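Long-range contacts in dihydrodipicolinate reductase N-terminus domain-containing protein (Mycobacterium smegmatis, PDB 6IAQ), which probably catalyses the NADP-dependent interconversion of ketones and amines, acting as a native amine dehydrogenase in asymmetric reductive amination: residues D7-V12 / G30-G35; G216-S221 / E259-P264. All coordinates share one frame; numbering follows the deposited sequence.

Overall arrangement
From the N terminus, the chain enters strand 9-13, runs back through helix 17-28 and returns in strand 32-37. Contact 1 closes this first beta-alpha-beta crossover, at the edge of the parallel sheet that carries the NADP. The chain then lays down strands 77-80, 102-105 and 134-137, passes into the mixed sheet, and returns at 323-324 to complete the parallel sheet. Contact 2 opens at the end of helix 203-215. It closes an excursion of strands at the far tip of the mixed sheet, where strand 219-230 starts and strand 249-260 ends. Contacts 1 and 2 are in series, neither nested nor crossed, with their centres about 42 Å apart on opposite sides of the chain's centre.

Contact 1: D7-V12 / G30-G35; sequences DIRAVV and GVQIVG
Arg9 lays its side chain across Val34 at about a right angle. Arg9 CB starts 4.0 Å from Val34 CG1. Arg9 CG stays near the same methyl and CD swings farther off. The bend at chi3 (65°) then brings the chain back, and Arg9 NE is again 4.0 Å from Val34 CG1. At the tip, NH2 lies near both Val34 methyls, and Val34 CG2 sits over one guanidinium face, offset toward its rim. NH1 and NH2 are held from outside, by the carbonyls of His74 and Thr73. Beside this contact the backbones pair as parallel strands. Gln32 N donates to Ile8 O, and Ala10 N to Gln32 O at 2.8 Å. Val34 N then donates to Ala10 O. These are the first two strands of a Rossmann fold, joined by helix 17-28, and the side chain of Val12 comes within about 8 Å of the bound NADP. Val12 N donates to Gly35 O at 3.0 Å. Gly35 N is buried without a partner. Val11 CG2 packs against Gly35 CA at 3.8 Å. On the sheet face of Ala10 and Ile33, Val31 points CG1 anti to its own nitrogen (chi1 170°), and this Val31 methyl touches Ala10 CB at 3.6 Å. Val12 CG1 meets Ile33 CG2 at 3.7 Å, on the side covered by helix 17-28.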
loop_
_atom_site.group_PDB
_atom_site.type_symbol
_atom_site.label_atom_id
_atom_site.label_comp_id
_atom_site.label_asym_id
_atom_site.label_seq_id
_atom_site.Cartn_x
_atom_site.Cartn_y
_atom_site.Cartn_z
ATOM N N ASP A 7 2.560 18.107 21.887
ATOM C CA ASP A 7 2.157 19.532 21.802
ATOM C C ASP A 7 0.693 19.635 21.342
ATOM O O ASP A 7 0.076 20.697 21.575
ATOM C CB ASP A 7 3.048 20.316 20.827
ATOM C CG ASP A 7 4.485 20.494 21.280
ATOM O OD1 ASP A 7 4.773 20.361 22.507
ATOM O OD2 ASP A 7 5.318 20.767 20.395
ATOM N N ILE A 8 0.165 18.614 20.656
ATOM C CA ILE A 8 -1.104 18.746 19.870
ATOM C C ILE A 8 -2.269 18.889 20.854
ATOM O O ILE A 8 -2.391 18.045 21.780
ATOM C CB ILE A 8 -1.301 17.546 18.917
ATOM C CG1 ILE A 8 -0.230 17.539 17.818
ATOM C CG2 ILE A 8 -2.720 17.514 18.359
ATOM C CD1 ILE A 8 -0.111 16.218 17.080
ATOM N N ARG A 9 -3.106 19.887 20.619
ATOM C CA ARG A 9 -4.334 20.136 21.420
ATOM C C ARG A 9 -5.527 19.802 20.514
ATOM O O ARG A 9 -5.641 20.393 19.410
ATOM C CB ARG A 9 -4.334 21.570 21.979
ATOM C CG ARG A 9 -3.182 21.866 22.939
ATOM C CD ARG A 9 -2.998 23.352 23.224
ATOM N NE ARG A 9 -4.150 23.893 23.931
ATOM C CZ ARG A 9 -5.136 24.611 23.397
ATOM N NH1 ARG A 9 -5.119 24.972 22.117
ATOM N NH2 ARG A 9 -6.106 25.053 24.187
ATOM N N ALA A 10 -6.369 18.869 20.943
ATOM C CA ALA A 10 -7.479 18.336 20.105
ATOM C C ALA A 10 -8.848 18.558 20.770
ATOM O O ALA A 10 -8.918 18.472 22.014
ATOM C CB ALA A 10 -7.238 16.865 19.854
ATOM N N VAL A 11 -9.869 18.805 19.957
ATOM C CA VAL A 11 -11.302 18.755 20.358
ATOM C C VAL A 11 -11.929 17.506 19.720
ATOM O O VAL A 11 -11.778 17.319 18.493
ATOM C CB VAL A 11 -12.039 20.047 19.967
ATOM C CG1 VAL A 11 -13.565 19.875 19.952
ATOM C CG2 VAL A 11 -11.664 21.178 20.928
ATOM N N VAL A 12 -12.559 16.652 20.527
ATOM C CA VAL A 12 -13.259 15.446 19.987
ATOM C C VAL A 12 -14.703 15.880 19.706
ATOM O O VAL A 12 -15.430 16.295 20.640
ATOM C CB VAL A 12 -13.070 14.151 20.811
ATOM C CG1 VAL A 12 -12.008 14.265 21.902
ATOM C CG2 VAL A 12 -14.341 13.570 21.366
ATOM N N GLY A 30 -0.334 10.669 23.401
ATOM C CA GLY A 30 0.101 11.830 24.196
ATOM C C GLY A 30 -0.619 13.114 23.816
ATOM O O GLY A 30 -0.183 14.204 24.282
ATOM N N VAL A 31 -1.678 13.029 23.008
ATOM C CA VAL A 31 -2.425 14.235 22.557
ATOM C C VAL A 31 -3.156 14.820 23.776
ATOM O O VAL A 31 -3.602 14.061 24.642
ATOM C CB VAL A 31 -3.388 13.918 21.401
ATOM C CG1 VAL A 31 -4.325 15.063 21.099
ATOM C CG2 VAL A 31 -2.636 13.530 20.146
ATOM N N GLN A 32 -3.237 16.141 23.837
ATOM C CA GLN A 32 -3.997 16.860 24.887
ATOM C C GLN A 32 -5.427 17.063 24.375
ATOM O O GLN A 32 -5.627 17.819 23.392
ATOM C CB GLN A 32 -3.331 18.187 25.233
ATOM C CG GLN A 32 -1.961 18.023 25.874
ATOM C CD GLN A 32 -1.229 19.334 25.970
ATOM O OE1 GLN A 32 -0.167 19.522 25.384
ATOM N NE2 GLN A 32 -1.824 20.260 26.698
ATOM N N ILE A 33 -6.398 16.393 24.993
ATOM C CA ILE A 33 -7.829 16.666 24.662
ATOM C C ILE A 33 -8.231 17.892 25.487
ATOM O O ILE A 33 -8.189 17.795 26.720
ATOM C CB ILE A 33 -8.720 15.438 24.910
ATOM C CG1 ILE A 33 -8.273 14.228 24.071
ATOM C CG2 ILE A 33 -10.179 15.797 24.668
ATOM C CD1 ILE A 33 -8.973 12.934 24.442
ATOM N N VAL A 34 -8.634 18.972 24.827
ATOM C CA VAL A 34 -8.976 20.251 25.501
ATOM C C VAL A 34 -10.475 20.535 25.372
ATOM O O VAL A 34 -10.940 21.508 26.000
ATOM C CB VAL A 34 -8.123 21.408 24.958
ATOM C CG1 VAL A 34 -6.651 21.095 25.171
ATOM C CG2 VAL A 34 -8.423 21.743 23.502
ATOM N N GLY A 35 -11.215 19.731 24.610
ATOM C CA GLY A 35 -12.660 19.980 24.429
ATOM C C GLY A 35 -13.378 18.795 23.813
ATOM O O GLY A 35 -12.698 17.905 23.257
#

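Contact 2: G216-S221 / E259-P264; sequences GLTVKS and ETEEGP
The Glu262 carboxylate grips Thr218 with both oxygens at its edge. Thr218 N donates to Glu262 OE1 at 2.9 Å, and Thr218 OG1 to Glu262 OE2 at 2.7 Å. Both donors arrive on the syn side, about 20° or less out of the carboxylate plane. The bend at chi2 (84°) folds the acid back to this position. Lys220 CB and CG lie over one face of the Glu261 carboxylate, and Glu261 OE1 is 3.4 Å from Lys220 CD. Lys220 NZ stays 4.0 Å from Glu259 OE1, beyond a salt bridge; Glu259 pairs with Arg257. The backbones form a classic beta bulge: Lys220 N and Ser221 N both bond to Glu259 O, from the same face of its plane. Glu259 N returns a bond to Ser221 O. Glu261 N reaches Thr218 O at 2.7 Å, at the start of the type I turn Thr260-Gly263. Leu217 packs CB on Thr260 CG2 and CD1 on Pro264 CG, beside Phe266. The contact thus joins the start of edge strand 219-230 to the turn after strand 249-260. Two donors on its carboxylate probably hold Glu262 in rotation and would suit the anion, which solvent at this exposed position also favours.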
loop_
_atom_site.group_PDB
_atom_site.type_symbol
_atom_site.label_atom_id
_atom_site.label_comp_id
_atom_site.label_asym_id
_atom_site.label_seq_id
_atom_site.Cartn_x
_atom_site.Cartn_y
_atom_site.Cartn_z
ATOM N N GLY A 216 -5.333 9.743 -12.705
ATOM C CA GLY A 216 -5.305 10.822 -13.713
ATOM C C GLY A 216 -6.124 10.449 -14.931
ATOM O O GLY A 216 -5.737 10.865 -16.030
ATOM N N LEU A 217 -7.212 9.694 -14.768
ATOM C CA LEU A 217 -8.045 9.212 -15.908
ATOM C C LEU A 217 -9.296 10.084 -16.048
ATOM O O LEU A 217 -9.523 10.944 -15.177
ATOM C CB LEU A 217 -8.438 7.749 -15.702
ATOM C CG LEU A 217 -7.283 6.782 -15.411
ATOM C CD1 LEU A 217 -7.798 5.371 -15.163
ATOM C CD2 LEU A 217 -6.287 6.769 -16.560
ATOM N N THR A 218 -10.081 9.839 -17.104
ATOM C CA THR A 218 -11.236 10.673 -17.526
ATOM C C THR A 218 -12.497 9.831 -17.468
ATOM O O THR A 218 -12.547 8.792 -18.163
ATOM C CB THR A 218 -11.082 11.205 -18.962
ATOM O OG1 THR A 218 -9.734 11.638 -19.130
ATOM C CG2 THR A 218 -12.033 12.343 -19.264
ATOM N N VAL A 219 -13.495 10.289 -16.711
ATOM C CA VAL A 219 -14.772 9.540 -16.595
ATOM C C VAL A 219 -15.412 9.491 -17.985
ATOM O O VAL A 219 -15.475 10.534 -18.649
ATOM C CB VAL A 219 -15.702 10.157 -15.538
ATOM C CG1 VAL A 219 -17.027 9.452 -15.503
ATOM C CG2 VAL A 219 -15.071 10.150 -14.156
ATOM N N LYS A 220 -15.822 8.302 -18.419
ATOM C CA LYS A 220 -16.644 8.083 -19.632
ATOM C C LYS A 220 -18.074 7.815 -19.189
ATOM O O LYS A 220 -18.981 8.345 -19.814
ATOM C CB LYS A 220 -16.104 6.900 -20.440
ATOM C CG LYS A 220 -16.943 6.476 -21.635
ATOM C CD LYS A 220 -16.254 5.414 -22.455
ATOM C CE LYS A 220 -16.996 5.071 -23.728
ATOM N NZ LYS A 220 -17.186 3.603 -23.869
ATOM N N SER A 221 -18.264 7.009 -18.145
ATOM C CA SER A 221 -19.599 6.526 -17.723
ATOM C C SER A 221 -19.586 6.215 -16.218
ATOM O O SER A 221 -18.589 5.617 -15.755
ATOM C CB SER A 221 -19.980 5.329 -18.551
ATOM O OG SER A 221 -20.772 4.428 -17.801
ATOM N N GLU A 259 -16.438 3.735 -15.827
ATOM C CA GLU A 259 -15.623 3.493 -17.044
ATOM C C GLU A 259 -14.841 4.756 -17.350
ATOM O O GLU A 259 -15.419 5.845 -17.230
ATOM C CB GLU A 259 -16.504 3.129 -18.226
ATOM C CG GLU A 259 -17.433 1.990 -17.920
ATOM C CD GLU A 259 -18.223 1.535 -19.138
ATOM O OE1 GLU A 259 -17.949 2.046 -20.252
ATOM O OE2 GLU A 259 -19.126 0.695 -18.959
ATOM N N THR A 260 -13.578 4.608 -17.718
ATOM C CA THR A 260 -12.728 5.748 -18.118
ATOM C C THR A 260 -12.620 5.777 -19.641
ATOM O O THR A 260 -12.741 4.704 -20.273
ATOM C CB THR A 260 -11.362 5.664 -17.432
ATOM O OG1 THR A 260 -10.680 4.506 -17.925
ATOM C CG2 THR A 260 -11.500 5.617 -15.926
ATOM N N GLU A 261 -12.377 6.965 -20.198
ATOM C CA GLU A 261 -12.104 7.119 -21.647
ATOM C C GLU A 261 -10.863 6.280 -21.984
ATOM O O GLU A 261 -10.872 5.612 -23.013
ATOM C CB GLU A 261 -11.956 8.599 -22.019
ATOM C CG GLU A 261 -13.233 9.418 -21.869
ATOM C CD GLU A 261 -14.422 9.034 -22.760
ATOM O OE1 GLU A 261 -14.365 7.993 -23.494
ATOM O OE2 GLU A 261 -15.450 9.762 -22.701
ATOM N N GLU A 262 -9.866 6.247 -21.098
ATOM C CA GLU A 262 -8.541 5.639 -21.373
ATOM C C GLU A 262 -8.602 4.102 -21.369
ATOM O O GLU A 262 -7.605 3.497 -21.795
ATOM C CB GLU A 262 -7.504 6.151 -20.376
ATOM C CG GLU A 262 -7.228 7.638 -20.477
ATOM C CD GLU A 262 -8.184 8.548 -19.717
ATOM O OE1 GLU A 262 -9.204 8.053 -19.179
ATOM O OE2 GLU A 262 -7.916 9.754 -19.655
ATOM N N GLY A 263 -9.681 3.470 -20.898
ATOM C CA GLY A 263 -9.843 1.997 -20.963
ATOM C C GLY A 263 -10.138 1.338 -19.610
ATOM O O GLY A 263 -11.097 0.570 -19.493
ATOM N N PRO A 264 -9.334 1.559 -18.543
ATOM C CA PRO A 264 -9.619 0.948 -17.238
ATOM C C PRO A 264 -11.052 1.211 -16.763
ATOM O O PRO A 264 -11.570 2.322 -16.895
ATOM C CB PRO A 264 -8.596 1.599 -16.303
ATOM C CG PRO A 264 -7.451 1.951 -17.212
ATOM C CD PRO A 264 -8.100 2.356 -18.521
#